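Local atomic coordinates of xylose isomerase-like TIM barrel (Anabaena variabilis ATCC 29413, PDB entry 2QW5), a protein that binds a zinc ion and D-xylose in a TIM barrel and is probably a sugar or sugar-phosphate isomerase or epimerase. Residues 93-98 with 156-161; 241-246 with 272-277. All blocks are in the same frame, centred on the assembly; numbering follows the deposited sequence.

Interaction 1 of 2, residues 93-98 with 156-161; sequences TFDPSS and KVRYAN
Ser97, third residue of the type I turn from Asp95 to Ser98, sits against the helix segment 156-161, its CA 4.6 Å from that of Arg158. Arg158 grips the serine side-on: NE reaches Ser97 OG at 2.9 Å and NH2 reaches the same oxygen at 3.2 Å, both with the hydroxyl close to the guanidinium plane. Bends at chi2 and chi3 curl the chain so that NE and NH2 both face the turn. NH2 also forms a salt bridge with Asp95 OD2 at 3.0 Å, the carboxylate and guanidinium planes lying 63° apart. The other carboxylate oxygen, OD1, takes the Ser97 hydroxyl on its syn lone pair at 2.5 Å and the Ser97 backbone N from above its plane. One turn further along the helix, Asn161 ND2 donates almost straight to Ser97 O (2.7 Å, 170°), and Asn99 OD1 is a second partner of that amide. A leucine in place of Arg158 would probably leave the Asp95 carboxylate without its countercharge and Ser97 OG without two donors. Asp95 OD1 and Ser97 N close an Asx turn, and Arg158 and Asn161 tie this loop after barrel strand 83-87 to helix 148-176.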
loop_
_atom_site.group_PDB
_atom_site.type_symbol
_atom_site.label_atom_id
_atom_site.label_comp_id
_atom_site.label_asym_id
_atom_site.label_seq_id
_atom_site.Cartn_x
_atom_site.Cartn_y
_atom_site.Cartn_z
ATOM N N THR A 93 -8.843 -2.769 -16.933
ATOM C CA THR A 93 -8.769 -3.513 -18.210
ATOM C C THR A 93 -9.738 -2.909 -19.236
ATOM O O THR A 93 -9.315 -2.476 -20.328
ATOM C CB THR A 93 -9.031 -5.006 -17.995
ATOM O OG1 THR A 93 -8.055 -5.496 -17.068
ATOM C CG2 THR A 93 -8.942 -5.799 -19.266
ATOM N N PHE A 94 -11.015 -2.829 -18.868
ATOM C CA PHE A 94 -12.077 -2.338 -19.758
ATOM C C PHE A 94 -12.153 -0.844 -19.616
ATOM O O PHE A 94 -13.090 -0.290 -19.011
ATOM C CB PHE A 94 -13.402 -3.013 -19.450
ATOM C CG PHE A 94 -13.340 -4.485 -19.539
ATOM C CD1 PHE A 94 -12.918 -5.117 -20.731
ATOM C CD2 PHE A 94 -13.667 -5.271 -18.434
ATOM C CE1 PHE A 94 -12.842 -6.514 -20.809
ATOM C CE2 PHE A 94 -13.599 -6.671 -18.506
ATOM C CZ PHE A 94 -13.194 -7.288 -19.695
ATOM N N ASP A 95 -11.146 -0.181 -20.199
ATOM C CA ASP A 95 -10.959 1.267 -20.099
ATOM C C ASP A 95 -11.092 1.954 -21.471
ATOM O O ASP A 95 -10.169 1.892 -22.293
ATOM C CB ASP A 95 -9.615 1.572 -19.427
ATOM C CG ASP A 95 -9.341 3.061 -19.260
ATOM O OD1 ASP A 95 -10.227 3.906 -19.522
ATOM O OD2 ASP A 95 -8.200 3.389 -18.857
ATOM N N PRO A 96 -12.225 2.644 -21.694
ATOM C CA PRO A 96 -12.420 3.341 -22.960
ATOM C C PRO A 96 -11.586 4.588 -23.170
ATOM O O PRO A 96 -11.577 5.104 -24.277
ATOM C CB PRO A 96 -13.910 3.691 -22.945
ATOM C CG PRO A 96 -14.246 3.839 -21.527
ATOM C CD PRO A 96 -13.428 2.761 -20.844
ATOM N N SER A 97 -10.925 5.064 -22.122
ATOM C CA SER A 97 -10.031 6.219 -22.173
ATOM C C SER A 97 -8.563 5.806 -22.361
ATOM O O SER A 97 -7.656 6.655 -22.277
ATOM C CB SER A 97 -10.194 7.060 -20.890
ATOM O OG SER A 97 -9.738 6.348 -19.745
ATOM N N SER A 98 -8.303 4.536 -22.656
ATOM C CA SER A 98 -6.949 4.048 -22.896
ATOM C C SER A 98 -6.330 4.727 -24.112
ATOM O O SER A 98 -7.039 5.152 -24.997
ATOM C CB SER A 98 -6.950 2.546 -23.163
ATOM O OG SER A 98 -5.657 2.072 -23.523
ATOM N N LYS A 156 -7.125 15.237 -19.568
ATOM C CA LYS A 156 -7.532 15.779 -20.890
ATOM C C LYS A 156 -7.316 14.759 -21.994
ATOM O O LYS A 156 -8.159 14.633 -22.886
ATOM C CB LYS A 156 -6.766 17.050 -21.252
ATOM C CG LYS A 156 -7.016 18.247 -20.358
ATOM C CD LYS A 156 -6.031 19.373 -20.759
ATOM C CE LYS A 156 -6.219 20.596 -19.878
ATOM N NZ LYS A 156 -5.346 21.711 -20.320
ATOM N N VAL A 157 -6.208 14.014 -21.903
ATOM C CA VAL A 157 -5.869 12.992 -22.903
ATOM C C VAL A 157 -6.836 11.803 -22.775
ATOM O O VAL A 157 -7.322 11.301 -23.780
ATOM C CB VAL A 157 -4.398 12.524 -22.802
ATOM C CG1 VAL A 157 -4.070 11.470 -23.894
ATOM C CG2 VAL A 157 -3.459 13.694 -22.868
ATOM N N ARG A 158 -7.150 11.406 -21.534
ATOM C CA ARG A 158 -8.069 10.303 -21.268
ATOM C C ARG A 158 -9.467 10.638 -21.765
ATOM O O ARG A 158 -10.099 9.821 -22.460
ATOM C CB ARG A 158 -8.112 9.980 -19.763
ATOM C CG ARG A 158 -6.745 9.621 -19.143
ATOM C CD ARG A 158 -6.217 8.237 -19.549
ATOM N NE ARG A 158 -7.052 7.204 -18.927
ATOM C CZ ARG A 158 -6.951 6.764 -17.670
ATOM N NH1 ARG A 158 -5.996 7.192 -16.846
ATOM N NH2 ARG A 158 -7.818 5.854 -17.232
ATOM N N TYR A 159 -9.935 11.853 -21.474
ATOM C CA TYR A 159 -11.250 12.291 -21.958
ATOM C C TYR A 159 -11.301 12.325 -23.502
ATOM O O TYR A 159 -12.261 11.854 -24.078
ATOM C CB TYR A 159 -11.669 13.628 -21.343
ATOM C CG TYR A 159 -11.916 13.582 -19.837
ATOM C CD1 TYR A 159 -12.622 12.532 -19.238
ATOM C CD2 TYR A 159 -11.508 14.631 -19.023
ATOM C CE1 TYR A 159 -12.846 12.512 -17.833
ATOM C CE2 TYR A 159 -11.721 14.625 -17.624
ATOM C CZ TYR A 159 -12.404 13.574 -17.043
ATOM O OH TYR A 159 -12.606 13.605 -15.684
ATOM N N ALA A 160 -10.253 12.842 -24.158
ATOM C CA ALA A 160 -10.169 12.833 -25.647
ATOM C C ALA A 160 -10.211 11.406 -26.233
ATOM O O ALA A 160 -10.908 11.157 -27.240
ATOM C CB ALA A 160 -8.952 13.583 -26.138
ATOM N N ASN A 161 -9.521 10.474 -25.585
ATOM C CA ASN A 161 -9.536 9.055 -25.992
ATOM C C ASN A 161 -10.926 8.443 -25.877
ATOM O O ASN A 161 -11.316 7.654 -26.724
ATOM C CB ASN A 161 -8.631 8.180 -25.110
ATOM C CG ASN A 161 -7.156 8.503 -25.238
ATOM O OD1 ASN A 161 -6.721 9.092 -26.221
ATOM N ND2 ASN A 161 -6.366 8.082 -24.227
#

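Interaction 2 of 2, residues 241-246 with 272-277; sequences GRLHYV and KVYDGP
Tyr274 OH donates to Pro277 O at 2.6 Å, a bond within segment 272-277 that fixes the phenol end while the ring lies against strand residues 243-246. With CG anti to the backbone N (chi1 177°), the ring extends from the end of helix 263-273 towards the strand. Val246 CG2 rests over one face, 3.8 Å from the ring centroid and 14° off the normal, a CH-pi contact; the peptide N of Gly276 lies over the centre of the opposite face. At the ring edge, CD1 comes within 3.5 Å of Leu243 O. That carbonyl accepts a hydrogen bond from a water at 3.0 Å, which also donates, weakly, to Val273 O. Apolar contacts continue past either end of the tyrosine: beyond its CB, Leu243 CD2 meets Val273 CG2 at 4.1 Å, and beyond its hydroxyl Tyr245 CE1 touches Pro277 CG at 4.0 Å. Tyr245 itself runs alongside Tyr274, its own hydroxyl bonded to Glu49 and Ser85. No direct hydrogen bond joins the two segments, so the end of the helix and the connection into strand 278-280 are held to strand 243-248 here by apolar and CH-pi contacts, with one water, weakly bound on one side, between backbone carbonyls.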
loop_
_atom_site.group_PDB
_atom_site.type_symbol
_atom_site.label_atom_id
_atom_site.label_comp_id
_atom_site.label_asym_id
_atom_site.label_seq_id
_atom_site.Cartn_x
_atom_site.Cartn_y
_atom_site.Cartn_z
ATOM N N GLY A 241 -31.469 17.499 -23.234
ATOM C CA GLY A 241 -32.064 16.185 -23.164
ATOM C C GLY A 241 -31.086 15.164 -22.608
ATOM O O GLY A 241 -31.138 14.013 -23.020
ATOM N N ARG A 242 -30.236 15.567 -21.657
ATOM C CA ARG A 242 -29.201 14.704 -21.061
ATOM C C ARG A 242 -29.303 14.433 -19.559
ATOM O O ARG A 242 -28.363 13.859 -19.000
ATOM C CB ARG A 242 -27.819 15.255 -21.420
ATOM C CG ARG A 242 -27.476 14.960 -22.835
ATOM C CD ARG A 242 -26.210 15.614 -23.282
ATOM N NE ARG A 242 -25.413 14.656 -24.038
ATOM C CZ ARG A 242 -24.389 14.926 -24.838
ATOM N NH1 ARG A 242 -23.992 16.160 -25.086
ATOM N NH2 ARG A 242 -23.770 13.920 -25.417
ATOM N N LEU A 243 -30.421 14.810 -18.917
ATOM C CA LEU A 243 -30.626 14.550 -17.495
ATOM C C LEU A 243 -31.422 13.278 -17.435
ATOM O O LEU A 243 -32.622 13.298 -17.326
ATOM C CB LEU A 243 -31.278 15.734 -16.770
ATOM C CG LEU A 243 -31.489 15.673 -15.235
ATOM C CD1 LEU A 243 -30.373 15.032 -14.479
ATOM C CD2 LEU A 243 -31.697 17.081 -14.723
ATOM N N HIS A 244 -30.706 12.153 -17.494
ATOM C CA HIS A 244 -31.330 10.843 -17.566
ATOM C C HIS A 244 -31.739 10.196 -16.269
ATOM O O HIS A 244 -32.544 9.259 -16.287
ATOM C CB HIS A 244 -30.426 9.885 -18.334
ATOM C CG HIS A 244 -30.138 10.319 -19.742
ATOM N ND1 HIS A 244 -31.047 11.020 -20.505
ATOM C CD2 HIS A 244 -29.097 10.049 -20.556
ATOM C CE1 HIS A 244 -30.541 11.211 -21.712
ATOM N NE2 HIS A 244 -29.368 10.616 -21.775
ATOM N N TYR A 245 -31.164 10.626 -15.148
ATOM C CA TYR A 245 -31.399 9.925 -13.874
ATOM C C TYR A 245 -30.983 10.768 -12.690
ATOM O O TYR A 245 -30.158 11.653 -12.834
ATOM C CB TYR A 245 -30.579 8.644 -13.902
ATOM C CG TYR A 245 -30.934 7.547 -12.914
ATOM C CD1 TYR A 245 -32.229 7.025 -12.812
ATOM C CD2 TYR A 245 -29.933 6.923 -12.182
ATOM C CE1 TYR A 245 -32.504 5.910 -11.960
ATOM C CE2 TYR A 245 -30.207 5.835 -11.334
ATOM C CZ TYR A 245 -31.471 5.343 -11.228
ATOM O OH TYR A 245 -31.694 4.300 -10.372
ATOM N N VAL A 246 -31.528 10.463 -11.513
ATOM C CA VAL A 246 -31.273 11.239 -10.284
ATOM C C VAL A 246 -31.239 10.270 -9.103
ATOM O O VAL A 246 -32.121 9.411 -9.005
ATOM C CB VAL A 246 -32.363 12.310 -10.022
ATOM C CG1 VAL A 246 -32.185 12.968 -8.645
ATOM C CG2 VAL A 246 -32.340 13.396 -11.080
ATOM N N LYS A 272 -38.495 20.471 -11.450
ATOM C CA LYS A 272 -39.016 21.319 -12.514
ATOM C C LYS A 272 -38.841 20.759 -13.912
ATOM O O LYS A 272 -39.700 20.998 -14.740
ATOM C CB LYS A 272 -38.370 22.714 -12.488
ATOM C CG LYS A 272 -38.849 23.551 -11.309
ATOM C CD LYS A 272 -38.125 24.903 -11.089
ATOM C CE LYS A 272 -38.620 25.538 -9.750
ATOM N NZ LYS A 272 -37.922 26.797 -9.369
ATOM N N VAL A 273 -37.739 20.052 -14.179
ATOM C CA VAL A 273 -37.396 19.554 -15.525
ATOM C C VAL A 273 -37.216 18.045 -15.707
ATOM O O VAL A 273 -37.010 17.603 -16.816
ATOM C CB VAL A 273 -36.081 20.207 -16.023
ATOM C CG1 VAL A 273 -36.172 21.745 -15.912
ATOM C CG2 VAL A 273 -34.859 19.679 -15.239
ATOM N N TYR A 274 -37.283 17.274 -14.630
ATOM C CA TYR A 274 -37.028 15.844 -14.638
ATOM C C TYR A 274 -38.255 15.165 -14.108
ATOM O O TYR A 274 -38.721 15.545 -13.055
ATOM C CB TYR A 274 -35.836 15.535 -13.708
ATOM C CG TYR A 274 -35.519 14.064 -13.579
ATOM C CD1 TYR A 274 -34.864 13.367 -14.615
ATOM C CD2 TYR A 274 -35.896 13.351 -12.434
ATOM C CE1 TYR A 274 -34.587 11.995 -14.496
ATOM C CE2 TYR A 274 -35.629 12.019 -12.316
ATOM C CZ TYR A 274 -34.966 11.337 -13.351
ATOM O OH TYR A 274 -34.724 10.000 -13.208
ATOM N N ASP A 275 -38.756 14.168 -14.825
ATOM C CA ASP A 275 -39.917 13.401 -14.366
ATOM C C ASP A 275 -39.634 11.898 -14.289
ATOM O O ASP A 275 -40.568 11.102 -14.172
ATOM C CB ASP A 275 -41.195 13.746 -15.202
ATOM C CG ASP A 275 -41.163 13.227 -16.650
ATOM O OD1 ASP A 275 -40.255 12.452 -17.069
ATOM O OD2 ASP A 275 -42.110 13.598 -17.386
ATOM N N GLY A 276 -38.356 11.515 -14.326
ATOM C CA GLY A 276 -37.962 10.113 -14.222
ATOM C C GLY A 276 -37.963 9.603 -12.789
ATOM O O GLY A 276 -38.391 10.294 -11.885
ATOM N N PRO A 277 -37.473 8.372 -12.575
ATOM C CA PRO A 277 -37.416 7.810 -11.230
ATOM C C PRO A 277 -36.309 8.438 -10.369
ATOM O O PRO A 277 -35.278 8.822 -10.921
ATOM C CB PRO A 277 -37.118 6.333 -11.494
ATOM C CG PRO A 277 -36.416 6.307 -12.780
ATOM C CD PRO A 277 -36.971 7.425 -13.591
HETATM O O HOH W 1 -35.021 14.968 -17.802
#

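How the interactions relate
Both contacts belong to the same eight-stranded TIM barrel but share no helix or strand, and they follow one another along the chain. Their centres are 27 Å apart and their nearest atoms about 12 Å, so they do not touch. Interaction 1 lies further out, where the loop between strand 83-87 and helix 101-120 meets helix 148-176, and it is away from the annotated sites. Interaction 2 falls within a single beta-alpha-beta unit, between strand 243-248 and the passage from helix 263-273 to strand 278-280. Tyr245 lies about 7 Å from the bound zinc, measured from its side chain. One contact thus ties down a loop further from the barrel centre, the other joins neighbouring parts of the barrel near the metal.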